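Lactamase_B domain-containing protein (PDB 6XFR) probably hydrolyses beta-lactam antibiotics to substituted beta-amino acids, as a zinc-dependent class B1 metallo-beta-lactamase. Local coordinates at residues B[38-42]-B[127-131]; B[43-49]-B[69-75]. All blocks are in the same frame, centred on the assembly; numbering follows the deposited sequence.

Contact 1 (38-42 with 127-131) and contact 2 (43-49 with 69-75) lie with their centres about 10 Å apart, on the same side of the chain's centre. Contact 2 is nested along the chain inside the loop that contact 1 closes. The two meet directly: strands 30-40 and 43-47 are consecutive in sequence and antiparallel neighbours in one mixed sheet, with V38 backbone-bonded to V45, and contact 2 also meets contact 1 through Q69. Contact 2 builds the sheet onward to strand 71-75, whereas contact 1 joins its turn to the hairpin of the second mixed sheet, so together they tie both sheets of the metallo-beta-lactamase sandwich.

Contact 1 (B[38-42]-B[127-131]); sequences VSTKE and IGGQQ. With ZN (zinc ion), chain T.
Q130 reaches from its hairpin toward V38 and T40, starting with CB, 3.5 Å from CG2 of T40. CG stands opposite the backbone N (chi1 176°) and moves on to V38, coming 3.7 Å from that residue's CG1. A bend at chi2 then lays the amide across the same methyl, with OE1 3.6 Å from V38 CG1. The side chain thus crosses both V38 and T40 at about a right angle. At the tip OE1 is hydrogen-bonded to NE2 of Q153, in the turn between strands 147-150 and 155-159 of the same sheet. NE2 of Q130, also hydrogen-bonded outside the two segments, lies 3.4 Å from a zinc ion.

T40 packs against the turn. Its CB and CG2 touch the carbonyl O of I127, while OG1 faces CA of G128 at 3.4 Å. The same OG1 accepts the backbone N-H of E42 (3.0 Å, 162°), forming an ST turn, and is also hydrogen-bonded to O of G43. One hydroxyl therefore pins down the bend between strands 30-40 and 43-47. The backbone link across the contact is K41 N to G128 O, 3.1 Å long and nearly straight at 169°, and it uses a lone pair in the carbonyl plane. The bent K41 side chain curls past this same oxygen.

Just beyond, Q131 gives its carbonyl O to this peripheral zinc ion at 2.5 Å, a site completed by P151 and Q152. I127 to Q130 form a type I' turn, with G128 and G129 as its central residues, closing the two-residue hairpin between strands 123-127 and 130-135, and it docks on the turn leaving strand 30-40.

Contact 2 (B[43-49]-B[69-75]); sequences GAVLIDT and QPVKVCV
A44 is gripped by two backbone bonds from the 69-75 segment: its N donates to P70 O at 2.9 Å, and its O accepts from K72 N at 2.8 Å. L46 repeats the pattern, donating to V73 O (3.0 Å) and accepting from V75 N (2.8 Å). Between the A44-V71 and L46-C74 pairs, one residue, V45, stands opposite two, K72 and V73: a beta bulge. D48 N closes the series on V75 O, approaching from above the carbonyl plane.

The side chains divide between the two faces. On one, V45 CG2 packs on V73 CG1, and I47 runs side by side with V75, its CD1 3.8 Å from V75 CB. On the other, CB of L46 touches both V71 CG1 and C74 CB. A C74 chi1 of 163° swings SG away from its own N toward CG2 of T49, 3.5 Å away.

At the start of the contact the Q69 amide lies against G43, with CD 3.6 Å from G43 C. Both its ends are positioned from strand 30-40: OE1 by S39 OG and NE2 by T40 O. At the far end D48 is salt-bridged to K83, and its side chain lies about 6 Å from that of the zinc ligand H78.

These strands, linked through helix 53-67, form a parallel beta-alpha-beta unit. A44 and V71 face that helix, C74 and T49 lean on V90 of helix 87-91, and I47 and D48 meet F157 of strand 155-159 in the second sheet.

Contact 1 (B[38-42]-B[127-131])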
loop_
_atom_site.group_PDB
_atom_site.type_symbol
_atom_site.label_atom_id
_atom_site.label_comp_id
_atom_site.label_asym_id
_atom_site.label_seq_id
_atom_site.Cartn_x
_atom_site.Cartn_y
_atom_site.Cartn_z
ATOM N N VAL B 38 -15.596 -2.936 -0.456
ATOM C CA VAL B 38 -16.030 -1.562 -0.248
ATOM C C VAL B 38 -17.281 -1.548 0.618
ATOM O O VAL B 38 -18.278 -2.216 0.308
ATOM C CB VAL B 38 -16.228 -0.831 -1.583
ATOM C CG1 VAL B 38 -16.594 0.620 -1.322
ATOM C CG2 VAL B 38 -14.908 -0.889 -2.333
ATOM N N SER B 39 -17.215 -0.784 1.704
ATOM C CA SER B 39 -18.325 -0.639 2.633
ATOM C C SER B 39 -19.130 0.596 2.260
ATOM O O SER B 39 -18.555 1.638 1.941
ATOM C CB SER B 39 -17.822 -0.541 4.076
ATOM O OG SER B 39 -18.905 -0.678 4.986
ATOM N N THR B 40 -20.452 0.462 2.235
ATOM C CA THR B 40 -21.338 1.575 1.901
ATOM C C THR B 40 -22.385 1.666 2.990
ATOM O O THR B 40 -22.440 0.830 3.898
ATOM C CB THR B 40 -22.004 1.454 0.504
ATOM O OG1 THR B 40 -23.167 0.633 0.580
ATOM C CG2 THR B 40 -21.058 0.846 -0.524
ATOM N N LYS B 41 -23.183 2.724 2.925
ATOM C CA LYS B 41 -24.220 2.868 3.922
ATOM C C LYS B 41 -25.286 1.812 3.767
ATOM O O LYS B 41 -26.080 1.640 4.687
ATOM C CB LYS B 41 -24.880 4.246 3.810
ATOM C CG LYS B 41 -23.952 5.393 4.210
ATOM C CD LYS B 41 -24.520 6.775 3.875
ATOM C CE LYS B 41 -23.534 7.564 3.018
ATOM N NZ LYS B 41 -22.140 7.451 3.563
ATOM N N GLU B 42 -25.270 1.042 2.675
ATOM C CA GLU B 42 -26.383 0.147 2.353
ATOM C C GLU B 42 -25.925 -1.266 2.031
ATOM O O GLU B 42 -26.664 -2.007 1.396
ATOM C CB GLU B 42 -27.222 0.681 1.183
ATOM C CG GLU B 42 -28.189 1.775 1.567
ATOM C CD GLU B 42 -28.822 1.547 2.939
ATOM O OE1 GLU B 42 -29.449 0.491 3.155
ATOM O OE2 GLU B 42 -28.711 2.441 3.806
ATOM N N ILE B 127 -24.080 2.480 -4.922
ATOM C CA ILE B 127 -24.736 1.821 -3.801
ATOM C C ILE B 127 -24.277 2.490 -2.505
ATOM O O ILE B 127 -23.078 2.653 -2.274
ATOM C CB ILE B 127 -24.406 0.323 -3.766
ATOM C CG1 ILE B 127 -24.834 -0.343 -5.065
ATOM C CG2 ILE B 127 -25.058 -0.325 -2.576
ATOM C CD1 ILE B 127 -24.429 -1.830 -5.121
ATOM N N GLY B 128 -25.230 2.851 -1.655
ATOM C CA GLY B 128 -24.949 3.378 -0.322
ATOM C C GLY B 128 -24.065 4.603 -0.283
ATOM O O GLY B 128 -23.219 4.728 0.613
ATOM N N GLY B 129 -24.263 5.529 -1.217
ATOM C CA GLY B 129 -23.434 6.706 -1.326
ATOM C C GLY B 129 -22.125 6.491 -2.050
ATOM O O GLY B 129 -21.388 7.458 -2.282
ATOM N N GLN B 130 -21.799 5.262 -2.403
ATOM C CA GLN B 130 -20.516 4.928 -2.985
ATOM C C GLN B 130 -20.694 4.705 -4.482
ATOM O O GLN B 130 -21.549 3.914 -4.889
ATOM C CB GLN B 130 -19.969 3.672 -2.320
ATOM C CG GLN B 130 -18.669 3.201 -2.936
ATOM C CD GLN B 130 -17.470 4.007 -2.478
ATOM O OE1 GLN B 130 -17.241 4.192 -1.288
ATOM N NE2 GLN B 130 -16.697 4.476 -3.421
ATOM N N GLN B 131 -19.897 5.384 -5.302
ATOM C CA GLN B 131 -19.992 5.188 -6.733
ATOM C C GLN B 131 -18.811 4.392 -7.264
ATOM O O GLN B 131 -17.693 4.522 -6.788
ATOM C CB GLN B 131 -20.181 6.515 -7.480
ATOM C CG GLN B 131 -19.223 7.617 -7.281
ATOM C CD GLN B 131 -19.408 8.701 -8.360
ATOM O OE1 GLN B 131 -20.264 8.550 -9.265
ATOM N NE2 GLN B 131 -18.573 9.773 -8.302
HETATM ZN ZN ZN T . -15.900 6.234 -6.196
#

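Contact 2 (B[43-49]-B[69-75])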
loop_
_atom_site.group_PDB
_atom_site.type_symbol
_atom_site.label_atom_id
_atom_site.label_comp_id
_atom_site.label_asym_id
_atom_site.label_seq_id
_atom_site.Cartn_x
_atom_site.Cartn_y
_atom_site.Cartn_z
ATOM N N GLY B 43 -24.722 -1.647 2.430
ATOM C CA GLY B 43 -24.189 -2.961 2.147
ATOM C C GLY B 43 -22.785 -2.870 1.590
ATOM O O GLY B 43 -22.265 -1.795 1.286
ATOM N N ALA B 44 -22.181 -4.046 1.439
ATOM C CA ALA B 44 -20.799 -4.152 0.999
ATOM C C ALA B 44 -20.729 -4.608 -0.449
ATOM O O ALA B 44 -21.579 -5.361 -0.934
ATOM C CB ALA B 44 -19.995 -5.102 1.898
ATOM N N VAL B 45 -19.722 -4.112 -1.145
ATOM C CA VAL B 45 -19.448 -4.527 -2.509
ATOM C C VAL B 45 -18.168 -5.331 -2.528
ATOM O O VAL B 45 -17.192 -4.995 -1.847
ATOM C CB VAL B 45 -19.362 -3.348 -3.479
ATOM C CG1 VAL B 45 -18.793 -3.821 -4.803
ATOM C CG2 VAL B 45 -20.727 -2.783 -3.634
ATOM N N LEU B 46 -18.197 -6.403 -3.303
ATOM C CA LEU B 46 -17.113 -7.355 -3.437
ATOM C C LEU B 46 -16.551 -7.203 -4.840
ATOM O O LEU B 46 -17.291 -7.310 -5.819
ATOM C CB LEU B 46 -17.635 -8.769 -3.215
ATOM C CG LEU B 46 -16.671 -9.749 -2.619
ATOM C CD1 LEU B 46 -15.925 -9.030 -1.513
ATOM C CD2 LEU B 46 -17.493 -10.880 -2.102
ATOM N N ILE B 47 -15.292 -6.834 -4.937
ATOM C CA ILE B 47 -14.592 -6.816 -6.213
ATOM C C ILE B 47 -13.617 -7.981 -6.174
ATOM O O ILE B 47 -12.599 -7.925 -5.467
ATOM C CB ILE B 47 -13.895 -5.476 -6.488
ATOM C CG1 ILE B 47 -14.893 -4.324 -6.349
ATOM C CG2 ILE B 47 -13.274 -5.479 -7.887
ATOM C CD1 ILE B 47 -16.054 -4.445 -7.234
ATOM N N ASP B 48 -13.935 -9.024 -6.951
ATOM C CA ASP B 48 -13.251 -10.312 -6.930
ATOM C C ASP B 48 -13.700 -11.186 -5.767
ATOM O O ASP B 48 -13.995 -10.691 -4.671
ATOM C CB ASP B 48 -11.737 -10.153 -6.860
ATOM C CG ASP B 48 -11.138 -9.844 -8.200
ATOM O OD1 ASP B 48 -9.907 -9.635 -8.254
ATOM O OD2 ASP B 48 -11.910 -9.793 -9.195
ATOM N N THR B 49 -13.770 -12.488 -6.021
ATOM C CA THR B 49 -13.965 -13.480 -4.988
ATOM C C THR B 49 -12.601 -13.855 -4.432
ATOM O O THR B 49 -11.564 -13.464 -4.961
ATOM C CB THR B 49 -14.672 -14.704 -5.574
ATOM O OG1 THR B 49 -13.860 -15.237 -6.638
ATOM C CG2 THR B 49 -16.049 -14.335 -6.119
ATOM N N GLN B 69 -22.514 -6.251 7.822
ATOM C CA GLN B 69 -23.502 -5.916 6.795
ATOM C C GLN B 69 -23.462 -6.954 5.673
ATOM O O GLN B 69 -22.438 -7.630 5.489
ATOM C CB GLN B 69 -23.283 -4.502 6.224
ATOM C CG GLN B 69 -22.151 -4.363 5.212
ATOM C CD GLN B 69 -21.657 -2.922 5.019
ATOM O OE1 GLN B 69 -20.495 -2.700 4.661
ATOM N NE2 GLN B 69 -22.543 -1.940 5.248
ATOM N N PRO B 70 -24.565 -7.146 4.945
ATOM C CA PRO B 70 -24.549 -8.094 3.830
ATOM C C PRO B 70 -23.790 -7.564 2.619
ATOM O O PRO B 70 -23.673 -6.354 2.400
ATOM C CB PRO B 70 -26.038 -8.288 3.508
ATOM C CG PRO B 70 -26.696 -7.082 4.010
ATOM C CD PRO B 70 -25.933 -6.685 5.241
ATOM N N VAL B 71 -23.328 -8.514 1.796
ATOM C CA VAL B 71 -22.680 -8.222 0.520
ATOM C C VAL B 71 -23.793 -8.058 -0.505
ATOM O O VAL B 71 -24.574 -8.984 -0.736
ATOM C CB VAL B 71 -21.714 -9.346 0.094
ATOM C CG1 VAL B 71 -21.032 -9.021 -1.247
ATOM C CG2 VAL B 71 -20.671 -9.628 1.151
ATOM N N LYS B 72 -23.894 -6.873 -1.095
ATOM C CA LYS B 72 -24.980 -6.635 -2.029
ATOM C C LYS B 72 -24.684 -7.246 -3.388
ATOM O O LYS B 72 -25.606 -7.690 -4.083
ATOM C CB LYS B 72 -25.242 -5.129 -2.181
ATOM C CG LYS B 72 -25.763 -4.445 -0.915
ATOM C CD LYS B 72 -26.603 -5.404 -0.097
ATOM C CE LYS B 72 -27.914 -4.763 0.255
ATOM N NZ LYS B 72 -28.967 -5.811 0.386
ATOM N N VAL B 73 -23.410 -7.298 -3.773
ATOM C CA VAL B 73 -23.056 -7.671 -5.135
ATOM C C VAL B 73 -21.574 -8.017 -5.176
ATOM O O VAL B 73 -20.768 -7.495 -4.399
ATOM C CB VAL B 73 -23.403 -6.525 -6.119
ATOM C CG1 VAL B 73 -22.329 -5.427 -6.012
ATOM C CG2 VAL B 73 -23.489 -7.040 -7.540
ATOM N N CYS B 74 -21.208 -8.856 -6.120
ATOM C CA CYS B 74 -19.821 -9.224 -6.301
ATOM C C CYS B 74 -19.493 -9.105 -7.778
ATOM O O CYS B 74 -20.252 -9.565 -8.640
ATOM C CB CYS B 74 -19.606 -10.654 -5.794
ATOM S SG CYS B 74 -18.098 -11.490 -6.324
ATOM N N VAL B 75 -18.331 -8.537 -8.073
ATOM C CA VAL B 75 -18.032 -8.192 -9.457
ATOM C C VAL B 75 -16.679 -8.799 -9.780
ATOM O O VAL B 75 -15.650 -8.185 -9.454
ATOM C CB VAL B 75 -18.010 -6.669 -9.666
ATOM C CG1 VAL B 75 -17.605 -6.323 -11.120
ATOM C CG2 VAL B 75 -19.324 -6.024 -9.248
#